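Local atomic coordinates of arginase (PDB entry 2EF5), a protein that probably catalyses the manganese-dependent hydrolysis of L-arginine to L-ornithine and urea. Residues L76-P89 and S97-G109. Sequence-based numbering, arbitrary orientation.
Sequences LKERLAALPEGVFP and SLSMGSVAGAARG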
loop_
_atom_site.group_PDB
_atom_site.type_symbol
_atom_site.label_atom_id
_atom_site.label_comp_id
_atom_site.label_asym_id
_atom_site.label_seq_id
_atom_site.Cartn_x
_atom_site.Cartn_y
_atom_site.Cartn_z
ATOM N N LEU A 76 41.928 13.126 20.409
ATOM C CA LEU A 76 41.076 14.142 19.795
ATOM C C LEU A 76 39.961 14.552 20.757
ATOM O O LEU A 76 39.720 15.738 20.967
ATOM C CB LEU A 76 40.467 13.611 18.496
ATOM C CG LEU A 76 39.430 14.489 17.790
ATOM C CD1 LEU A 76 40.068 15.806 17.373
ATOM C CD2 LEU A 76 38.885 13.750 16.572
ATOM N N LYS A 77 39.282 13.568 21.337
ATOM C CA LYS A 77 38.201 13.843 22.273
ATOM C C LYS A 77 38.686 14.746 23.403
ATOM O O LYS A 77 38.053 15.747 23.725
ATOM C CB LYS A 77 37.660 12.535 22.851
ATOM C CG LYS A 77 36.617 12.706 23.949
ATOM C CD LYS A 77 36.254 11.364 24.562
ATOM C CE LYS A 77 35.301 11.526 25.737
ATOM N NZ LYS A 77 34.973 10.207 26.359
ATOM N N GLU A 78 39.822 14.391 23.995
ATOM C CA GLU A 78 40.382 15.163 25.100
ATOM C C GLU A 78 40.767 16.573 24.685
ATOM O O GLU A 78 40.580 17.526 25.445
ATOM C CB GLU A 78 41.602 14.443 25.667
ATOM C CG GLU A 78 41.323 13.001 26.033
ATOM C CD GLU A 78 42.543 12.284 26.567
ATOM O OE1 GLU A 78 43.616 12.366 25.928
ATOM O OE2 GLU A 78 42.422 11.631 27.624
ATOM N N ARG A 79 41.315 16.700 23.480
ATOM C CA ARG A 79 41.725 17.998 22.966
ATOM C C ARG A 79 40.532 18.934 22.806
ATOM O O ARG A 79 40.617 20.114 23.135
ATOM C CB ARG A 79 42.437 17.835 21.622
ATOM C CG ARG A 79 42.946 19.141 21.046
ATOM C CD ARG A 79 44.216 19.611 21.738
ATOM N NE ARG A 79 44.372 21.061 21.650
ATOM C CZ ARG A 79 45.542 21.683 21.554
ATOM N NH1 ARG A 79 46.668 20.979 21.525
ATOM N NH2 ARG A 79 45.593 23.009 21.495
ATOM N N LEU A 80 39.422 18.402 22.305
ATOM C CA LEU A 80 38.219 19.202 22.102
ATOM C C LEU A 80 37.508 19.517 23.422
ATOM O O LEU A 80 37.008 20.627 23.621
ATOM C CB LEU A 80 37.255 18.481 21.149
ATOM C CG LEU A 80 37.718 18.256 19.700
ATOM C CD1 LEU A 80 36.605 17.582 18.912
ATOM C CD2 LEU A 80 38.085 19.583 19.055
ATOM N N ALA A 81 37.463 18.541 24.322
ATOM C CA ALA A 81 36.803 18.731 25.609
ATOM C C ALA A 81 37.526 19.794 26.427
ATOM O O ALA A 81 36.922 20.469 27.258
ATOM C CB ALA A 81 36.766 17.415 26.383
ATOM N N ALA A 82 38.820 19.945 26.179
ATOM C CA ALA A 82 39.621 20.918 26.907
ATOM C C ALA A 82 39.512 22.341 26.365
ATOM O O ALA A 82 39.984 23.283 27.004
ATOM C CB ALA A 82 41.082 20.477 26.917
ATOM N N LEU A 83 38.900 22.509 25.196
ATOM C CA LEU A 83 38.759 23.843 24.616
ATOM C C LEU A 83 37.866 24.743 25.461
ATOM O O LEU A 83 36.893 24.283 26.048
ATOM C CB LEU A 83 38.164 23.760 23.201
ATOM C CG LEU A 83 39.071 23.286 22.060
ATOM C CD1 LEU A 83 38.271 23.179 20.774
ATOM C CD2 LEU A 83 40.219 24.262 21.883
ATOM N N PRO A 84 38.204 26.036 25.563
ATOM C CA PRO A 84 37.326 26.895 26.361
ATOM C C PRO A 84 35.986 26.912 25.622
ATOM O O PRO A 84 35.962 26.938 24.393
ATOM C CB PRO A 84 38.047 28.242 26.334
ATOM C CG PRO A 84 38.821 28.207 25.048
ATOM C CD PRO A 84 39.346 26.793 25.024
ATOM N N GLU A 85 34.875 26.864 26.355
ATOM C CA GLU A 85 33.567 26.862 25.713
ATOM C C GLU A 85 33.390 28.196 24.960
ATOM O O GLU A 85 33.955 29.225 25.340
ATOM C CB GLU A 85 32.486 26.585 26.773
ATOM C CG GLU A 85 32.614 25.129 27.330
ATOM C CD GLU A 85 31.557 24.699 28.337
ATOM O OE1 GLU A 85 31.652 25.114 29.515
ATOM O OE2 GLU A 85 30.594 23.991 27.946
ATOM N N GLY A 86 32.674 28.154 23.840
ATOM C CA GLY A 86 32.487 29.343 23.021
ATOM C C GLY A 86 33.398 29.269 21.806
ATOM O O GLY A 86 33.310 30.085 20.886
ATOM N N VAL A 87 34.293 28.288 21.809
ATOM C CA VAL A 87 35.201 28.102 20.690
ATOM C C VAL A 87 34.617 27.008 19.800
ATOM O O VAL A 87 34.407 25.874 20.241
ATOM C CB VAL A 87 36.616 27.699 21.166
ATOM C CG1 VAL A 87 37.513 27.437 19.966
ATOM C CG2 VAL A 87 37.217 28.812 22.020
ATOM N N PHE A 88 34.341 27.365 18.550
ATOM C CA PHE A 88 33.770 26.442 17.575
ATOM C C PHE A 88 34.869 25.561 16.981
ATOM O O PHE A 88 35.805 26.061 16.345
ATOM C CB PHE A 88 33.087 27.241 16.459
ATOM C CG PHE A 88 32.266 26.404 15.519
ATOM C CD1 PHE A 88 30.880 26.443 15.567
ATOM C CD2 PHE A 88 32.880 25.594 14.570
ATOM C CE1 PHE A 88 30.113 25.689 14.673
ATOM C CE2 PHE A 88 32.126 24.835 13.673
ATOM C CZ PHE A 88 30.746 24.881 13.722
ATOM N N PRO A 89 34.774 24.237 17.183
ATOM C CA PRO A 89 35.792 23.333 16.643
ATOM C C PRO A 89 35.461 22.745 15.275
ATOM O O PRO A 89 34.344 22.275 15.040
ATOM C CB PRO A 89 35.870 22.245 17.700
ATOM C CG PRO A 89 34.427 22.080 18.061
ATOM C CD PRO A 89 33.934 23.534 18.172
ATOM N N SER A 97 36.173 7.784 10.970
ATOM C CA SER A 97 36.310 7.162 12.287
ATOM C C SER A 97 36.624 8.219 13.335
ATOM O O SER A 97 36.261 8.070 14.494
ATOM C CB SER A 97 37.442 6.131 12.280
ATOM O OG SER A 97 37.183 5.074 11.376
ATOM N N LEU A 98 37.306 9.285 12.920
ATOM C CA LEU A 98 37.674 10.365 13.833
ATOM C C LEU A 98 36.464 10.978 14.528
ATOM O O LEU A 98 36.592 11.566 15.605
ATOM C CB LEU A 98 38.446 11.459 13.082
ATOM C CG LEU A 98 37.683 12.273 12.030
ATOM C CD1 LEU A 98 36.814 13.335 12.696
ATOM C CD2 LEU A 98 38.688 12.946 11.106
ATOM N N SER A 99 35.288 10.839 13.921
ATOM C CA SER A 99 34.080 11.405 14.512
ATOM C C SER A 99 33.716 10.807 15.866
ATOM O O SER A 99 32.997 11.440 16.637
ATOM C CB SER A 99 32.894 11.274 13.549
ATOM O OG SER A 99 33.049 12.165 12.446
ATOM N N MET A 100 34.202 9.603 16.161
ATOM C CA MET A 100 33.905 8.996 17.452
ATOM C C MET A 100 34.499 9.905 18.520
ATOM O O MET A 100 33.908 10.112 19.576
ATOM C CB MET A 100 34.524 7.598 17.555
ATOM C CG MET A 100 33.947 6.579 16.588
ATOM S SD MET A 100 34.639 4.918 16.819
ATOM C CE MET A 100 36.304 5.159 16.256
ATOM N N GLY A 101 35.673 10.446 18.226
ATOM C CA GLY A 101 36.331 11.337 19.163
ATOM C C GLY A 101 35.858 12.778 19.061
ATOM O O GLY A 101 35.727 13.461 20.079
ATOM N N SER A 102 35.587 13.252 17.844
ATOM C CA SER A 102 35.157 14.637 17.679
ATOM C C SER A 102 33.789 14.910 18.286
ATOM O O SER A 102 33.619 15.899 19.005
ATOM C CB SER A 102 35.167 15.050 16.199
ATOM O OG SER A 102 34.163 14.385 15.459
ATOM N N VAL A 103 32.818 14.039 18.019
ATOM C CA VAL A 103 31.476 14.230 18.556
ATOM C C VAL A 103 31.467 14.105 20.074
ATOM O O VAL A 103 30.921 14.964 20.763
ATOM C CB VAL A 103 30.470 13.219 17.950
ATOM C CG1 VAL A 103 29.088 13.417 18.569
ATOM C CG2 VAL A 103 30.387 13.417 16.437
ATOM N N ALA A 104 32.085 13.045 20.589
ATOM C CA ALA A 104 32.152 12.818 22.029
ATOM C C ALA A 104 32.865 13.976 22.719
ATOM O O ALA A 104 32.459 14.417 23.792
ATOM C CB ALA A 104 32.880 11.508 22.322
ATOM N N GLY A 105 33.928 14.468 22.094
ATOM C CA GLY A 105 34.679 15.565 22.671
ATOM C C GLY A 105 33.942 16.889 22.597
ATOM O O GLY A 105 33.867 17.610 23.590
ATOM N N ALA A 106 33.390 17.203 21.427
ATOM C CA ALA A 106 32.659 18.456 21.218
ATOM C C ALA A 106 31.339 18.526 21.983
ATOM O O ALA A 106 30.829 19.614 22.248
ATOM C CB ALA A 106 32.400 18.670 19.717
ATOM N N ALA A 107 30.786 17.369 22.328
ATOM C CA ALA A 107 29.521 17.314 23.047
ATOM C C ALA A 107 29.652 17.858 24.467
ATOM O O ALA A 107 28.683 18.360 25.041
ATOM C CB ALA A 107 29.005 15.884 23.082
ATOM N N ARG A 108 30.850 17.747 25.032
ATOM C CA ARG A 108 31.105 18.235 26.383
ATOM C C ARG A 108 30.163 17.644 27.423
ATOM O O ARG A 108 29.748 18.331 28.353
ATOM C CB ARG A 108 30.997 19.762 26.420
ATOM C CG ARG A 108 32.043 20.453 25.586
ATOM C CD ARG A 108 32.100 21.938 25.864
ATOM N NE ARG A 108 33.355 22.479 25.361
ATOM C CZ ARG A 108 34.549 22.058 25.762
ATOM N NH1 ARG A 108 34.641 21.101 26.674
ATOM N NH2 ARG A 108 35.647 22.569 25.233
ATOM N N GLY A 109 29.819 16.372 27.260
ATOM C CA GLY A 109 28.940 15.726 28.217
ATOM C C GLY A 109 27.475 16.113 28.143
ATOM O O GLY A 109 26.656 15.553 28.868
#
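L80 pushes its side chain as a knob into a hole lined by G101, S102, G105 and A106, with CD1 resting 3.4 Å from S102 O. One turn earlier, L76 carries CG anti to its own N (chi1 174°), which brings CD2 to 3.3 Å from L98 O and 3.6 Å from S102 N; L98 O is itself taken up by the backbone N of G101 and S102, and the methyl packs against it by van der Waals contact. Cutting L76 back to an alanine removes this branch and would probably leave a gap between L98 CB, S102 CB and V91 of the strand beneath. The backbones themselves come very close where side chains are missing: K77 CA makes a CA-H...O contact with G101 O at 3.3 Å, and K77 O lies 3.5 Å from G105 CA, where a beta carbon would clash with that oxygen. The extended K77 chain runs past G105 and over A104 CB to a hydrogen bond from NZ to V153 O. Segments 76-81 and 99-107 thus run in the same general direction, 7.3 Å between axes inclined at 26°, as consecutive helices on one side of the parallel sheet in the alpha/beta arginase fold, with strand 87-93 between them in sequence. Just past helix 99-107, R108, at positive phi, reaches back so that its NH1 gives a nearly straight hydrogen bond (171°) to A81 O; its very short length is doubtful, as is the placing of NH2. E85 CG lies over one face of this guanidinium, and its carboxylate, well out of the guanidinium plane, can probably contribute only through charge. Deeper in the fold, S102 OG bonds D259 and S99 OG bonds D259 and S215, tying helix 99-107 to the sheet, while L98, two residues after the manganese ligand H96, packs on V8 and V91.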